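Local structure of Cj0977 (3BNV) at residues A[69-74]-A[87-92]. The protein is of unknown biochemical function but adopts a hot-dog fold and is a sigma28-regulated, nonflagellar virulence factor of Campylobacter jejuni. Residues are numbered along the deposited sequence; the frame is centred on the assembly and turned at random.
Sequences FIFAAA and SVIIGS
With CG of Phe71 anti to its own amide nitrogen (chi1 179°), the phenyl ring extends from helix 67-82 toward Ile89 and Ser92 of strand 87-96. Ile89 answers from the opposite direction: with CG1 between the backbone N and the carbonyl carbon (chi1 77°) and the chain extended beyond it, CD1 comes to 3.9 Å from Phe71 CZ in an oblique apolar contact. Ser92 lies at the ring edge, its CB in the ring plane, 3.7 Å from Phe71 CE2, and its OG close to that plane, 3.3 Å from the same CE2 atom. No hydrogen bond joins the two segments, and only these three buried residues meet, the closest CA atoms, those of Phe71 and Ser92, being 9.6 Å apart. The contact thus joins the central helix of the hot-dog fold to strand 87-96, outermost within this chain in the antiparallel sheet that wraps it. Cys94 of the same strand also touches Phe71, while Ile89 packs on Asn75 and Gln79 of the helix and Ile139 of the adjoining strand 132-143. At the dimer interface, Phe71 stacks on Phe71 of the second subunit, and Gly91 and Ser92 pair with an antiparallel strand of that subunit, continuing the sheet.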
ATOM      1  N   PHE A  69       3.348   3.213   0.935  1.00 32.44           N
ATOM      2  CA  PHE A  69       4.362   2.421   1.636  1.00 32.41           C
ATOM      3  C   PHE A  69       4.021   2.280   3.093  1.00 32.70           C
ATOM      4  O   PHE A  69       4.326   1.267   3.717  1.00 32.50           O
ATOM      5  CB  PHE A  69       5.761   2.980   1.430  1.00 31.91           C
ATOM      6  CG  PHE A  69       6.191   2.886   0.020  1.00 31.77           C
ATOM      7  CD1 PHE A  69       6.568   1.673  -0.501  1.00 31.83           C
ATOM      8  CD2 PHE A  69       6.099   3.979  -0.818  1.00 30.88           C
ATOM      9  CE1 PHE A  69       6.925   1.547  -1.818  1.00 31.83           C
ATOM     10  CE2 PHE A  69       6.447   3.874  -2.129  1.00 32.15           C
ATOM     11  CZ  PHE A  69       6.861   2.653  -2.642  1.00 32.86           C
ATOM     12  N   ILE A  70       3.344   3.284   3.640  1.00 33.02           N
ATOM     13  CA  ILE A  70       2.920   3.157   5.013  1.00 33.24           C
ATOM     14  C   ILE A  70       1.876   2.063   5.025  1.00 33.44           C
ATOM     15  O   ILE A  70       1.893   1.201   5.907  1.00 33.57           O
ATOM     16  CB  ILE A  70       2.289   4.427   5.504  1.00 33.44           C
ATOM     17  CG1 ILE A  70       3.243   5.590   5.351  1.00 34.29           C
ATOM     18  CG2 ILE A  70       1.888   4.304   6.935  1.00 33.00           C
ATOM     19  CD1 ILE A  70       2.463   6.946   5.490  1.00 37.39           C
ATOM     20  N   PHE A  71       0.982   2.081   4.030  1.00 33.20           N
ATOM     21  CA  PHE A  71      -0.039   1.052   3.956  1.00 33.22           C
ATOM     22  C   PHE A  71       0.629  -0.303   3.793  1.00 33.16           C
ATOM     23  O   PHE A  71       0.303  -1.246   4.493  1.00 33.27           O
ATOM     24  CB  PHE A  71      -1.026   1.292   2.821  1.00 33.56           C
ATOM     25  CG  PHE A  71      -2.108   0.214   2.703  1.00 35.52           C
ATOM     26  CD1 PHE A  71      -1.943  -0.880   1.880  1.00 34.67           C
ATOM     27  CD2 PHE A  71      -3.291   0.305   3.427  1.00 36.63           C
ATOM     28  CE1 PHE A  71      -2.945  -1.851   1.775  1.00 35.46           C
ATOM     29  CE2 PHE A  71      -4.265  -0.679   3.334  1.00 35.89           C
ATOM     30  CZ  PHE A  71      -4.096  -1.746   2.499  1.00 33.78           C
ATOM     31  N   ALA A  72       1.595  -0.406   2.890  1.00 32.74           N
ATOM     32  CA  ALA A  72       2.272  -1.667   2.734  1.00 32.48           C
ATOM     33  C   ALA A  72       2.766  -2.180   4.071  1.00 32.76           C
ATOM     34  O   ALA A  72       2.570  -3.343   4.388  1.00 33.35           O
ATOM     35  CB  ALA A  72       3.412  -1.543   1.764  1.00 33.03           C
ATOM     36  N   ALA A  73       3.413  -1.334   4.858  1.00 32.76           N
ATOM     37  CA  ALA A  73       3.938  -1.791   6.125  1.00 32.68           C
ATOM     38  C   ALA A  73       2.773  -2.277   7.015  1.00 32.98           C
ATOM     39  O   ALA A  73       2.847  -3.341   7.630  1.00 33.02           O
ATOM     40  CB  ALA A  73       4.725  -0.693   6.777  1.00 31.94           C
ATOM     41  N   ALA A  74       1.685  -1.514   7.050  1.00 32.81           N
ATOM     42  CA  ALA A  74       0.537  -1.900   7.856  1.00 32.69           C
ATOM     43  C   ALA A  74      -0.056  -3.237   7.386  1.00 32.43           C
ATOM     44  O   ALA A  74      -0.464  -4.091   8.186  1.00 32.17           O
ATOM     45  CB  ALA A  74      -0.491  -0.823   7.811  1.00 32.49           C
ATOM     46  N   SER A  87      -2.942 -16.548   3.595  1.00 32.58           N
ATOM     47  CA  SER A  87      -3.869 -15.491   3.932  1.00 32.59           C
ATOM     48  C   SER A  87      -3.749 -14.351   2.943  1.00 32.68           C
ATOM     49  O   SER A  87      -2.752 -14.223   2.235  1.00 32.90           O
ATOM     50  CB  SER A  87      -3.624 -14.982   5.348  1.00 32.13           C
ATOM     51  OG  SER A  87      -2.430 -14.251   5.388  1.00 32.27           O
ATOM     52  N   VAL A  88      -4.787 -13.534   2.896  1.00 32.52           N
ATOM     53  CA  VAL A  88      -4.765 -12.335   2.104  1.00 32.47           C
ATOM     54  C   VAL A  88      -5.534 -11.292   2.865  1.00 32.73           C
ATOM     55  O   VAL A  88      -6.194 -11.614   3.877  1.00 32.92           O
ATOM     56  CB  VAL A  88      -5.394 -12.545   0.711  1.00 32.36           C
ATOM     57  CG1 VAL A  88      -4.737 -13.702  -0.001  1.00 31.36           C
ATOM     58  CG2 VAL A  88      -6.895 -12.749   0.807  1.00 31.56           C
ATOM     59  N   ILE A  89      -5.450 -10.038   2.423  1.00 32.63           N
ATOM     60  CA  ILE A  89      -6.339  -9.024   2.996  1.00 32.39           C
ATOM     61  C   ILE A  89      -7.461  -8.687   2.048  1.00 32.51           C
ATOM     62  O   ILE A  89      -7.261  -8.710   0.840  1.00 32.79           O
ATOM     63  CB  ILE A  89      -5.600  -7.794   3.496  1.00 32.05           C
ATOM     64  CG1 ILE A  89      -5.183  -6.877   2.356  1.00 31.73           C
ATOM     65  CG2 ILE A  89      -4.421  -8.222   4.347  1.00 31.11           C
ATOM     66  CD1 ILE A  89      -4.475  -5.605   2.826  1.00 29.83           C
ATOM     67  N   ILE A  90      -8.659  -8.429   2.579  1.00 32.51           N
ATOM     68  CA  ILE A  90      -9.830  -8.284   1.718  1.00 31.99           C
ATOM     69  C   ILE A  90     -10.473  -6.947   1.835  1.00 32.22           C
ATOM     70  O   ILE A  90     -11.369  -6.615   1.063  1.00 32.36           O
ATOM     71  CB  ILE A  90     -10.879  -9.300   2.033  1.00 31.36           C
ATOM     72  CG1 ILE A  90     -11.228  -9.243   3.513  1.00 30.77           C
ATOM     73  CG2 ILE A  90     -10.420 -10.654   1.592  1.00 30.59           C
ATOM     74  CD1 ILE A  90     -12.537  -9.855   3.818  1.00 29.16           C
ATOM     75  N   GLY A  91     -10.034  -6.175   2.817  1.00 32.61           N
ATOM     76  CA  GLY A  91     -10.599  -4.850   3.039  1.00 32.82           C
ATOM     77  C   GLY A  91      -9.762  -4.050   4.006  1.00 33.18           C
ATOM     78  O   GLY A  91      -9.072  -4.628   4.852  1.00 33.24           O
ATOM     79  N   SER A  92      -9.813  -2.718   3.893  1.00 33.32           N
ATOM     80  CA  SER A  92      -9.147  -1.853   4.882  1.00 33.55           C
ATOM     81  C   SER A  92      -9.803  -0.493   5.042  1.00 33.30           C
ATOM     82  O   SER A  92     -10.483   0.012   4.131  1.00 33.32           O
ATOM     83  CB  SER A  92      -7.650  -1.685   4.574  1.00 33.56           C
ATOM     84  OG  SER A  92      -7.474  -1.390   3.206  1.00 35.39           O
TER